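Local atomic coordinates of epsin-3 (Saccharomyces cerevisiae, PDB entry 3ONK), a protein that binds membranes enriched in phosphatidylinositol-3,5-bisphosphate and recruits clathrin to the Golgi network and endosomes to form coated vesicles. Residues I48-F56 and I67-L77. Sequence-based numbering, arbitrary orientation.
Sequences ILSMIFRRF and IYKALQLLDYL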
loop_
_atom_site.group_PDB
_atom_site.type_symbol
_atom_site.label_atom_id
_atom_site.label_comp_id
_atom_site.label_asym_id
_atom_site.label_seq_id
_atom_site.Cartn_x
_atom_site.Cartn_y
_atom_site.Cartn_z
ATOM N N ILE A 48 4.641 10.280 0.027
ATOM C CA ILE A 48 3.788 9.105 0.205
ATOM C C ILE A 48 4.583 7.845 -0.073
ATOM O O ILE A 48 4.500 6.870 0.663
ATOM C CB ILE A 48 2.574 9.146 -0.770
ATOM C CG1 ILE A 48 1.675 10.351 -0.472
ATOM C CG2 ILE A 48 1.770 7.878 -0.696
ATOM C CD1 ILE A 48 0.682 10.633 -1.577
ATOM N N LEU A 49 5.355 7.888 -1.153
ATOM C CA LEU A 49 6.205 6.783 -1.574
ATOM C C LEU A 49 7.184 6.338 -0.473
ATOM O O LEU A 49 7.192 5.177 -0.064
ATOM C CB LEU A 49 6.991 7.225 -2.812
ATOM C CG LEU A 49 7.379 6.176 -3.847
ATOM C CD1 LEU A 49 6.151 5.764 -4.668
ATOM C CD2 LEU A 49 8.518 6.711 -4.751
ATOM N N SER A 50 8.025 7.266 -0.022
ATOM C CA SER A 50 8.944 7.009 1.076
ATOM C C SER A 50 8.240 6.300 2.217
ATOM O O SER A 50 8.639 5.210 2.634
ATOM C CB SER A 50 9.489 8.323 1.608
ATOM O OG SER A 50 9.884 9.157 0.536
ATOM N N MET A 51 7.183 6.934 2.707
ATOM C CA MET A 51 6.460 6.467 3.875
ATOM C C MET A 51 5.915 5.045 3.706
ATOM O O MET A 51 6.002 4.228 4.626
ATOM C CB MET A 51 5.320 7.436 4.193
ATOM C CG MET A 51 5.768 8.838 4.607
ATOM S SD MET A 51 6.704 8.884 6.150
ATOM C CE MET A 51 5.798 7.710 7.139
ATOM N N ILE A 52 5.354 4.751 2.534
ATOM C CA ILE A 52 4.717 3.454 2.325
ATOM C C ILE A 52 5.718 2.312 2.328
ATOM O O ILE A 52 5.455 1.258 2.895
ATOM C CB ILE A 52 3.909 3.378 1.014
ATOM C CG1 ILE A 52 2.597 4.151 1.140
ATOM C CG2 ILE A 52 3.573 1.918 0.697
ATOM C CD1 ILE A 52 1.581 3.813 0.036
ATOM N N PHE A 53 6.869 2.518 1.695
ATOM C CA PHE A 53 7.836 1.430 1.576
ATOM C C PHE A 53 8.720 1.292 2.816
ATOM O O PHE A 53 9.242 0.212 3.087
ATOM C CB PHE A 53 8.665 1.560 0.303
ATOM C CG PHE A 53 7.850 1.455 -0.960
ATOM C CD1 PHE A 53 7.015 0.368 -1.171
ATOM C CD2 PHE A 53 7.930 2.429 -1.937
ATOM C CE1 PHE A 53 6.263 0.255 -2.335
ATOM C CE2 PHE A 53 7.173 2.327 -3.112
ATOM C CZ PHE A 53 6.337 1.240 -3.304
ATOM N N ARG A 54 8.878 2.376 3.574
ATOM C CA ARG A 54 9.574 2.298 4.856
ATOM C C ARG A 54 9.056 1.101 5.615
ATOM O O ARG A 54 9.801 0.405 6.290
ATOM C CB ARG A 54 9.364 3.564 5.685
ATOM C CG ARG A 54 10.083 4.769 5.110
ATOM C CD ARG A 54 10.058 5.973 6.031
ATOM N NE ARG A 54 10.756 7.092 5.405
ATOM C CZ ARG A 54 12.073 7.262 5.438
ATOM N NH1 ARG A 54 12.842 6.387 6.080
ATOM N NH2 ARG A 54 12.622 8.308 4.833
ATOM N N ARG A 55 7.759 0.861 5.481
ATOM C CA ARG A 55 7.108 -0.233 6.182
ATOM C C ARG A 55 7.636 -1.608 5.743
ATOM O O ARG A 55 7.934 -2.460 6.586
ATOM C CB ARG A 55 5.589 -0.129 6.007
ATOM C CG ARG A 55 4.865 0.415 7.240
ATOM C CD ARG A 55 5.429 1.768 7.693
ATOM N NE ARG A 55 4.578 2.891 7.290
ATOM C CZ ARG A 55 4.960 4.168 7.283
ATOM N NH1 ARG A 55 6.199 4.506 7.654
ATOM N NH2 ARG A 55 4.102 5.108 6.891
ATOM N N PHE A 56 7.775 -1.804 4.432
ATOM C CA PHE A 56 8.200 -3.087 3.871
ATOM C C PHE A 56 9.590 -3.485 4.303
ATOM O O PHE A 56 9.931 -4.672 4.331
ATOM C CB PHE A 56 8.159 -3.053 2.341
ATOM C CG PHE A 56 6.815 -2.730 1.787
ATOM C CD1 PHE A 56 5.716 -2.629 2.625
ATOM C CD2 PHE A 56 6.637 -2.529 0.434
ATOM C CE1 PHE A 56 4.467 -2.330 2.121
ATOM C CE2 PHE A 56 5.393 -2.225 -0.073
ATOM C CZ PHE A 56 4.307 -2.130 0.768
ATOM N N ILE A 67 2.431 -3.519 7.751
ATOM C CA ILE A 67 2.730 -3.943 6.397
ATOM C C ILE A 67 1.452 -4.289 5.649
ATOM O O ILE A 67 1.282 -3.903 4.491
ATOM C CB ILE A 67 3.676 -5.159 6.397
ATOM C CG1 ILE A 67 5.061 -4.745 6.900
ATOM C CG2 ILE A 67 3.754 -5.784 5.000
ATOM C CD1 ILE A 67 6.052 -5.878 6.912
ATOM N N TYR A 68 0.546 -5.003 6.318
ATOM C CA TYR A 68 -0.743 -5.326 5.711
ATOM C C TYR A 68 -1.498 -4.046 5.321
ATOM O O TYR A 68 -2.025 -3.934 4.208
ATOM C CB TYR A 68 -1.604 -6.192 6.637
ATOM C CG TYR A 68 -2.833 -6.713 5.926
ATOM C CD1 TYR A 68 -2.719 -7.705 4.973
ATOM C CD2 TYR A 68 -4.095 -6.197 6.186
ATOM C CE1 TYR A 68 -3.808 -8.189 4.307
ATOM C CE2 TYR A 68 -5.214 -6.675 5.506
ATOM C CZ TYR A 68 -5.052 -7.681 4.568
ATOM O OH TYR A 68 -6.124 -8.198 3.877
ATOM N N LYS A 69 -1.513 -3.074 6.232
ATOM C CA LYS A 69 -2.192 -1.797 5.990
ATOM C C LYS A 69 -1.517 -0.953 4.888
ATOM O O LYS A 69 -2.186 -0.241 4.137
ATOM C CB LYS A 69 -2.319 -1.023 7.302
ATOM C CG LYS A 69 -3.215 -1.749 8.320
ATOM C CD LYS A 69 -3.086 -1.188 9.739
ATOM C CE LYS A 69 -4.110 -0.124 10.022
ATOM N NZ LYS A 69 -4.028 0.372 11.406
ATOM N N ALA A 70 -0.193 -1.048 4.789
ATOM C CA ALA A 70 0.545 -0.425 3.687
ATOM C C ALA A 70 0.194 -1.046 2.331
ATOM O O ALA A 70 0.155 -0.351 1.299
ATOM C CB ALA A 70 2.034 -0.520 3.935
ATOM N N LEU A 71 -0.056 -2.355 2.324
ATOM C CA LEU A 71 -0.481 -3.040 1.098
ATOM C C LEU A 71 -1.866 -2.589 0.660
ATOM O O LEU A 71 -2.069 -2.250 -0.508
ATOM C CB LEU A 71 -0.463 -4.568 1.264
ATOM C CG LEU A 71 0.910 -5.249 1.439
ATOM C CD1 LEU A 71 0.706 -6.751 1.656
ATOM C CD2 LEU A 71 1.825 -4.992 0.244
ATOM N N GLN A 72 -2.812 -2.608 1.599
ATOM C CA GLN A 72 -4.158 -2.108 1.354
ATOM C C GLN A 72 -4.136 -0.701 0.780
ATOM O O GLN A 72 -4.850 -0.414 -0.166
ATOM C CB GLN A 72 -4.981 -2.089 2.645
ATOM C CG GLN A 72 -5.422 -3.439 3.151
ATOM C CD GLN A 72 -6.198 -3.332 4.447
ATOM O OE1 GLN A 72 -5.654 -2.918 5.477
ATOM N NE2 GLN A 72 -7.482 -3.705 4.406
ATOM N N LEU A 73 -3.344 0.187 1.378
ATOM C CA LEU A 73 -3.237 1.565 0.885
ATOM C C LEU A 73 -2.710 1.615 -0.547
ATOM O O LEU A 73 -3.214 2.358 -1.388
ATOM C CB LEU A 73 -2.307 2.387 1.781
ATOM C CG LEU A 73 -2.077 3.850 1.394
ATOM C CD1 LEU A 73 -3.389 4.620 1.192
ATOM C CD2 LEU A 73 -1.212 4.546 2.452
ATOM N N LEU A 74 -1.683 0.817 -0.809
ATOM C CA LEU A 74 -1.007 0.828 -2.092
ATOM C C LEU A 74 -1.936 0.264 -3.164
ATOM O O LEU A 74 -1.926 0.707 -4.314
ATOM C CB LEU A 74 0.291 0.023 -1.977
ATOM C CG LEU A 74 1.498 0.212 -2.899
ATOM C CD1 LEU A 74 1.941 1.665 -3.070
ATOM C CD2 LEU A 74 2.655 -0.641 -2.366
ATOM N N ASP A 75 -2.771 -0.695 -2.781
ATOM C CA ASP A 75 -3.774 -1.196 -3.705
ATOM C C ASP A 75 -4.741 -0.076 -4.090
ATOM O O ASP A 75 -5.040 0.152 -5.262
ATOM C CB ASP A 75 -4.555 -2.352 -3.076
ATOM C CG ASP A 75 -5.522 -2.992 -4.053
ATOM O OD1 ASP A 75 -5.050 -3.634 -5.009
ATOM O OD2 ASP A 75 -6.750 -2.820 -3.888
ATOM N N TYR A 76 -5.238 0.620 -3.083
ATOM C CA TYR A 76 -6.190 1.692 -3.317
ATOM C C TYR A 76 -5.570 2.755 -4.227
ATOM O O TYR A 76 -6.233 3.272 -5.118
ATOM C CB TYR A 76 -6.627 2.303 -1.979
ATOM C CG TYR A 76 -7.754 3.304 -2.095
ATOM C CD1 TYR A 76 -9.087 2.904 -1.980
ATOM C CD2 TYR A 76 -7.488 4.652 -2.328
ATOM C CE1 TYR A 76 -10.117 3.830 -2.080
ATOM C CE2 TYR A 76 -8.510 5.579 -2.440
ATOM C CZ TYR A 76 -9.818 5.165 -2.319
ATOM O OH TYR A 76 -10.829 6.094 -2.435
ATOM N N LEU A 77 -4.292 3.058 -4.011
ATOM C CA LEU A 77 -3.636 4.151 -4.726
ATOM C C LEU A 77 -3.407 3.802 -6.180
ATOM O O LEU A 77 -3.484 4.654 -7.060
ATOM C CB LEU A 77 -2.314 4.528 -4.068
ATOM C CG LEU A 77 -2.396 5.167 -2.680
ATOM C CD1 LEU A 77 -0.994 5.463 -2.157
ATOM C CD2 LEU A 77 -3.246 6.441 -2.693
#
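Ile52 holds CG1 anti to its carbonyl carbon (chi1 -75°), and with chi2 near trans its CD1 is carried out to Leu73, Leu74 and Leu77; Leu74 in turn sets CG anti to its backbone N (chi1 -157°) and presents both methyls to helix 42-57. Ile52 is a knob in the hole formed by Ala70, Leu73, Leu74 and Leu77. Its CD1 meets Leu77 CD1 tip to tip at 3.8 Å, while Leu73 CD2 and Leu74 CD1 come in at a slant. The other Leu74 methyl, CD2, touches both rings: it lies 3.7 Å from Phe53 CE1, and it approaches Phe56 at the edge, close to the ring plane, 3.8 Å from CZ. Phe56 is the second knob, set among Ile67, Ala70, Leu71 and Leu74, with its CE1 3.5 Å from Ala70 CB. Ala70, with only a methyl to place, lies where the backbones come close, its CA 5.9 Å from Ile52 CA; the axes are 9.0 Å apart and run roughly antiparallel at 141°. At one end Ile67 CG1 packs on Arg55 O; at the other Ile48 CG2 touches Leu77 CD1. With Ile52 cut back to an alanine, the hole between Leu73, Leu74 and Leu77 is likely to be left underfilled, and Leu77 CD1 would lose its tip-to-tip partner. Around this pair, near the middle of the all-helical ENTH domain, Met32 of helix 29-38 lies against Leu73, Phe85 against Leu74 and Leu77, and Leu123 against Leu74. With no hydrogen bond or salt bridge between the two segments, this contact probably rests on shape fit and the burial of apolar carbon.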